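Local coordinates for protein phenylalanine hydroxylase (Colwellia psychrerythraea, PDB 2V27) that probably hydroxylates L-phenylalanine to L-tyrosine with dioxygen and tetrahydrobiopterin at an iron centre, as a cold-active enzyme, at residues D206-P214 / L247-E258. Sequence-based numbering, arbitrary orientation.
Sequences DILDVLRTP and LVAQAEALGLHE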
ATOM      1  N   ASP B 206      10.172  20.241   7.839  1.00 10.23           N
ATOM      2  CA  ASP B 206      10.815  20.509   9.102  1.00 10.94           C
ATOM      3  C   ASP B 206      11.643  19.265   9.357  1.00 10.66           C
ATOM      4  O   ASP B 206      11.139  18.119   9.349  1.00 10.63           O
ATOM      5  CB  ASP B 206       9.775  20.716  10.194  1.00 11.10           C
ATOM      6  CG  ASP B 206      10.403  20.864  11.578  1.00 15.82           C
ATOM      7  OD1 ASP B 206      10.760  19.856  12.218  1.00 13.46           O
ATOM      8  OD2 ASP B 206      10.561  22.009  12.009  1.00 18.15           O
ATOM      9  N   ILE B 207      12.931  19.466   9.581  1.00 10.44           N
ATOM     10  CA  ILE B 207      13.832  18.326   9.576  1.00 12.02           C
ATOM     11  C   ILE B 207      13.515  17.363  10.715  1.00 10.19           C
ATOM     12  O   ILE B 207      13.639  16.141  10.573  1.00  9.34           O
ATOM     13  CB  ILE B 207      15.327  18.792   9.577  1.00 12.80           C
ATOM     14  CG1 ILE B 207      16.232  17.556   9.410  1.00 14.12           C
ATOM     15  CG2 ILE B 207      15.662  19.656  10.792  1.00 13.88           C
ATOM     16  CD1 ILE B 207      17.571  17.850   8.612  1.00 17.12           C
ATOM     17  N   LEU B 208      13.181  17.901  11.898  1.00 10.69           N
ATOM     18  CA  LEU B 208      12.828  17.011  13.016  1.00  9.80           C
ATOM     19  C   LEU B 208      11.551  16.204  12.701  1.00  9.07           C
ATOM     20  O   LEU B 208      11.550  14.967  12.903  1.00 10.17           O
ATOM     21  CB  LEU B 208      12.711  17.817  14.356  1.00  9.86           C
ATOM     22  CG  LEU B 208      12.449  16.932  15.552  1.00 10.97           C
ATOM     23  CD1 LEU B 208      13.592  15.939  15.806  1.00 14.31           C
ATOM     24  CD2 LEU B 208      12.361  17.936  16.721  1.00 13.23           C
ATOM     25  N   ASP B 209      10.509  16.853  12.169  1.00  9.37           N
ATOM     26  CA  ASP B 209       9.291  16.112  11.761  1.00  9.22           C
ATOM     27  C   ASP B 209       9.677  14.970  10.771  1.00  8.40           C
ATOM     28  O   ASP B 209       9.239  13.813  10.917  1.00  9.67           O
ATOM     29  CB  ASP B 209       8.262  17.024  11.083  1.00  9.75           C
ATOM     30  CG  ASP B 209       7.410  17.715  12.035  1.00 17.62           C
ATOM     31  OD1 ASP B 209       7.079  17.116  13.084  1.00 18.94           O
ATOM     32  OD2 ASP B 209       7.053  18.855  11.675  1.00 18.41           O
ATOM     33  N   VAL B 210      10.532  15.329   9.796  1.00  8.39           N
ATOM     34  CA  VAL B 210      10.901  14.373   8.733  1.00  8.54           C
ATOM     35  C   VAL B 210      11.638  13.197   9.359  1.00  8.39           C
ATOM     36  O   VAL B 210      11.272  12.053   9.113  1.00  8.46           O
ATOM     37  CB  VAL B 210      11.795  15.048   7.670  1.00  8.52           C
ATOM     38  CG1 VAL B 210      12.532  13.972   6.748  1.00  8.15           C
ATOM     39  CG2 VAL B 210      11.011  15.986   6.856  1.00  7.44           C
ATOM     40  N   LEU B 211      12.636  13.444  10.222  1.00  7.42           N
ATOM     41  CA  LEU B 211      13.385  12.340  10.833  1.00  8.42           C
ATOM     42  C   LEU B 211      12.492  11.393  11.707  1.00  8.60           C
ATOM     43  O   LEU B 211      12.842  10.243  11.942  1.00 10.95           O
ATOM     44  CB  LEU B 211      14.521  12.914  11.706  1.00  7.59           C
ATOM     45  CG  LEU B 211      15.679  13.551  10.916  1.00  8.33           C
ATOM     46  CD1 LEU B 211      16.582  14.313  11.860  1.00 10.38           C
ATOM     47  CD2 LEU B 211      16.480  12.521  10.082  1.00 11.10           C
ATOM     48  N   ARG B 212      11.379  11.954  12.195  1.00  8.37           N
ATOM     49  CA  ARG B 212      10.439  11.199  13.049  1.00  8.85           C
ATOM     50  C   ARG B 212       9.316  10.480  12.282  1.00  8.98           C
ATOM     51  O   ARG B 212       8.466   9.852  12.908  1.00  8.89           O
ATOM     52  CB  ARG B 212       9.799  12.142  14.052  1.00  8.97           C
ATOM     53  CG  ARG B 212      10.857  12.559  15.140  1.00  8.79           C
ATOM     54  CD  ARG B 212      10.251  13.555  16.147  1.00  8.23           C
ATOM     55  NE  ARG B 212       9.329  12.818  16.983  1.00 10.90           N
ATOM     56  CZ  ARG B 212       8.029  13.069  17.129  1.00 11.49           C
ATOM     57  NH1 ARG B 212       7.419  14.126  16.545  1.00 16.14           N
ATOM     58  NH2 ARG B 212       7.326  12.218  17.870  1.00 14.23           N
ATOM     59  N   THR B 213       9.273  10.573  10.949  1.00  8.84           N
ATOM     60  CA  THR B 213       8.092  10.061  10.212  1.00  9.25           C
ATOM     61  C   THR B 213       8.304   8.611   9.705  1.00  8.59           C
ATOM     62  O   THR B 213       9.136   8.390   8.823  1.00  8.40           O
ATOM     63  CB  THR B 213       7.793  10.998   9.006  1.00  8.64           C
ATOM     64  OG1 THR B 213       7.521  12.337   9.465  1.00  9.30           O
ATOM     65  CG2 THR B 213       6.536  10.479   8.253  1.00  6.76           C
ATOM     66  N   PRO B 214       7.539   7.640  10.206  1.00  9.13           N
ATOM     67  CA  PRO B 214       7.666   6.253   9.662  1.00  8.99           C
ATOM     68  C   PRO B 214       7.173   6.268   8.231  1.00  8.85           C
ATOM     69  O   PRO B 214       6.265   7.069   7.859  1.00  8.74           O
ATOM     70  CB  PRO B 214       6.639   5.432  10.465  1.00 11.45           C
ATOM     71  CG  PRO B 214       5.919   6.375  11.289  1.00 14.09           C
ATOM     72  CD  PRO B 214       6.531   7.765  11.278  1.00 10.22           C
ATOM     73  N   LEU B 247      20.413  15.994  15.649  1.00 16.01           N
ATOM     74  CA  LEU B 247      18.996  15.981  15.257  1.00 14.71           C
ATOM     75  C   LEU B 247      18.420  14.557  15.307  1.00 13.96           C
ATOM     76  O   LEU B 247      17.285  14.321  15.755  1.00 13.74           O
ATOM     77  CB  LEU B 247      18.862  16.599  13.865  1.00 14.63           C
ATOM     78  CG  LEU B 247      19.012  18.125  13.854  1.00 14.27           C
ATOM     79  CD1 LEU B 247      19.228  18.804  12.471  1.00 16.27           C
ATOM     80  CD2 LEU B 247      17.814  18.815  14.549  1.00 18.32           C
ATOM     81  N   VAL B 248      19.219  13.570  14.877  1.00 13.77           N
ATOM     82  CA  VAL B 248      18.832  12.168  14.965  1.00 14.89           C
ATOM     83  C   VAL B 248      18.598  11.737  16.429  1.00 14.45           C
ATOM     84  O   VAL B 248      17.580  11.143  16.757  1.00 15.20           O
ATOM     85  CB  VAL B 248      19.851  11.221  14.253  1.00 13.92           C
ATOM     86  CG1 VAL B 248      19.581   9.779  14.569  1.00 16.27           C
ATOM     87  CG2 VAL B 248      19.810  11.476  12.727  1.00 15.05           C
ATOM     88  N   ALA B 249      19.565  12.056  17.299  1.00 15.57           N
ATOM     89  CA  ALA B 249      19.399  11.836  18.733  1.00 13.70           C
ATOM     90  C   ALA B 249      18.160  12.542  19.333  1.00 13.06           C
ATOM     91  O   ALA B 249      17.445  11.921  20.123  1.00 14.18           O
ATOM     92  CB  ALA B 249      20.681  12.280  19.488  1.00 14.55           C
ATOM     93  N   GLN B 250      17.875  13.758  18.894  1.00 12.53           N
ATOM     94  CA  GLN B 250      16.661  14.441  19.378  1.00 12.04           C
ATOM     95  C   GLN B 250      15.395  13.679  18.913  1.00 12.88           C
ATOM     96  O   GLN B 250      14.455  13.476  19.668  1.00 13.02           O
ATOM     97  CB  GLN B 250      16.642  15.847  18.837  1.00 12.08           C
ATOM     98  CG  GLN B 250      15.506  16.611  19.396  1.00  9.35           C
ATOM     99  CD  GLN B 250      15.409  17.977  18.820  1.00 10.57           C
ATOM    100  OE1 GLN B 250      16.148  18.344  17.878  1.00 13.59           O
ATOM    101  NE2 GLN B 250      14.567  18.795  19.419  1.00 13.41           N
ATOM    102  N   ALA B 251      15.370  13.310  17.634  1.00 14.01           N
ATOM    103  CA  ALA B 251      14.296  12.457  17.133  1.00 13.53           C
ATOM    104  C   ALA B 251      14.087  11.166  17.939  1.00 13.95           C
ATOM    105  O   ALA B 251      12.947  10.822  18.233  1.00 14.64           O
ATOM    106  CB  ALA B 251      14.575  12.135  15.661  1.00 12.07           C
ATOM    107  N   GLU B 252      15.173  10.450  18.276  1.00 15.13           N
ATOM    108  CA  GLU B 252      15.104   9.278  19.050  1.00 15.52           C
ATOM    109  C   GLU B 252      14.599   9.538  20.480  1.00 15.13           C
ATOM    110  O   GLU B 252      13.764   8.777  20.983  1.00 15.61           O
ATOM    111  CB  GLU B 252      16.451   8.580  19.054  1.00 17.63           C
ATOM    112  CG  GLU B 252      16.661   7.747  17.814  1.00 22.14           C
ATOM    113  CD  GLU B 252      17.924   6.910  17.852  1.00 28.15           C
ATOM    114  OE1 GLU B 252      17.878   5.689  17.515  1.00 29.13           O
ATOM    115  OE2 GLU B 252      18.957   7.497  18.226  1.00 31.01           O
ATOM    116  N   ALA B 253      15.057  10.633  21.096  1.00 14.77           N
ATOM    117  CA  ALA B 253      14.545  11.007  22.424  1.00 14.83           C
ATOM    118  C   ALA B 253      13.005  11.215  22.407  1.00 14.49           C
ATOM    119  O   ALA B 253      12.315  10.890  23.368  1.00 14.56           O
ATOM    120  CB  ALA B 253      15.222  12.279  22.895  1.00 15.41           C
ATOM    121  N   LEU B 254      12.484  11.808  21.324  1.00 13.77           N
ATOM    122  CA  LEU B 254      11.048  12.033  21.193  1.00 13.25           C
ATOM    123  C   LEU B 254      10.281  10.809  20.741  1.00 13.47           C
ATOM    124  O   LEU B 254       9.081  10.692  21.015  1.00 14.24           O
ATOM    125  CB  LEU B 254      10.825  13.171  20.191  1.00 10.90           C
ATOM    126  CG  LEU B 254      11.242  14.563  20.711  1.00 14.87           C
ATOM    127  CD1 LEU B 254      11.336  15.527  19.561  1.00 13.42           C
ATOM    128  CD2 LEU B 254      10.244  15.086  21.781  1.00 12.95           C
ATOM    129  N   GLY B 255      10.994   9.901  20.087  1.00 12.85           N
ATOM    130  CA  GLY B 255      10.416   8.707  19.443  1.00 14.33           C
ATOM    131  C   GLY B 255       9.762   9.070  18.104  1.00 13.10           C
ATOM    132  O   GLY B 255       9.490  10.233  17.805  1.00 12.60           O
ATOM    133  N   LEU B 256       9.519   8.045  17.306  1.00 12.06           N
ATOM    134  CA  LEU B 256       8.850   8.253  16.032  1.00 11.70           C
ATOM    135  C   LEU B 256       7.465   8.808  16.228  1.00 11.37           C
ATOM    136  O   LEU B 256       6.787   8.474  17.196  1.00  9.90           O
ATOM    137  CB  LEU B 256       8.758   6.955  15.249  1.00 12.23           C
ATOM    138  CG  LEU B 256      10.066   6.313  14.777  1.00 14.91           C
ATOM    139  CD1 LEU B 256       9.782   4.972  14.071  1.00 15.38           C
ATOM    140  CD2 LEU B 256      10.863   7.244  13.872  1.00 17.62           C
ATOM    141  N   HIS B 257       7.008   9.608  15.273  1.00 10.67           N
ATOM    142  CA  HIS B 257       5.598   9.972  15.164  1.00 12.48           C
ATOM    143  C   HIS B 257       4.776   8.690  15.112  1.00 10.40           C
ATOM    144  O   HIS B 257       5.227   7.647  14.587  1.00 10.31           O
ATOM    145  CB  HIS B 257       5.317  10.668  13.825  1.00 13.68           C
ATOM    146  CG  HIS B 257       5.590  12.136  13.783  1.00 16.10           C
ATOM    147  ND1 HIS B 257       4.885  13.025  14.572  0.75 16.81           N
ATOM    148  CD2 HIS B 257       6.394  12.887  12.972  1.00 16.11           C
ATOM    149  CE1 HIS B 257       5.272  14.257  14.275  1.00 20.11           C
ATOM    150  NE2 HIS B 257       6.196  14.201  13.326  0.75 17.23           N
ATOM    151  N   GLU B 258       3.536   8.763  15.620  1.00 10.62           N
ATOM    152  CA  GLU B 258       2.628   7.608  15.424  1.00  9.81           C
ATOM    153  C   GLU B 258       2.445   7.443  13.911  1.00  9.42           C
ATOM    154  O   GLU B 258       2.307   8.439  13.205  1.00 11.38           O
ATOM    155  CB  GLU B 258       1.267   7.875  16.044  1.00 10.98           C
ATOM    156  CG  GLU B 258       0.390   6.635  15.999  1.00 14.07           C
ATOM    157  CD  GLU B 258      -0.989   6.878  16.591  1.00 20.16           C
ATOM    158  OE1 GLU B 258      -1.228   7.940  17.201  1.00 24.92           O
ATOM    159  OE2 GLU B 258      -1.845   5.993  16.434  1.00 19.06           O
TER
HETATM  160  O   HOH W   1       4.176  12.940  17.630  1.00 38.33           O
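Leu208 sits as a knob in a hole formed by Leu247, Gln250, Ala251 and Leu254 on helix 247-254. Its CD1 reaches Ala251 CB at 3.9 Å because chi1 (-176°) swings CG away from the backbone N, while CD2 touches both the Gln250 amide and Leu254 CD1. One turn on, Leu211 lays CD1 against Leu247 CB (3.8 Å) and CB against Ala251 CB, so small Ala251 receives both leucines where the helix segments cross at -61°. Toward the C-terminal ends of the two segments the contact turns polar. The Arg212 chain passes Ala251 and Leu254, bends at chi3 (72°) and grips Gly255 O side-on, from NE at 2.7 Å and NH2 at 2.9 Å; Gly255, with positive phi, is where the chain leaves the helix. Arg212 O accepts from His257 N (2.8 Å), and NH1 stands over one face of the His257 ring, offset toward its rim. In the ring plane, His257 NE2 donates to Asp209 OD1 (3.1 Å), and a water joins ND1 to Arg212 NH2. Thr213 OG1 bonds back to Asp209 O and also pairs with Tyr225 of strand 223-227, while Leu211 O receives Arg160 from helix 152-167. Away from the iron site, an apolar helix crossing thus passes into a polar clasp: Asp209 at NE2 and the water at ND1 should limit imidazole rotation, and the carboxylate may favour its protonation while the guanidinium opposes it.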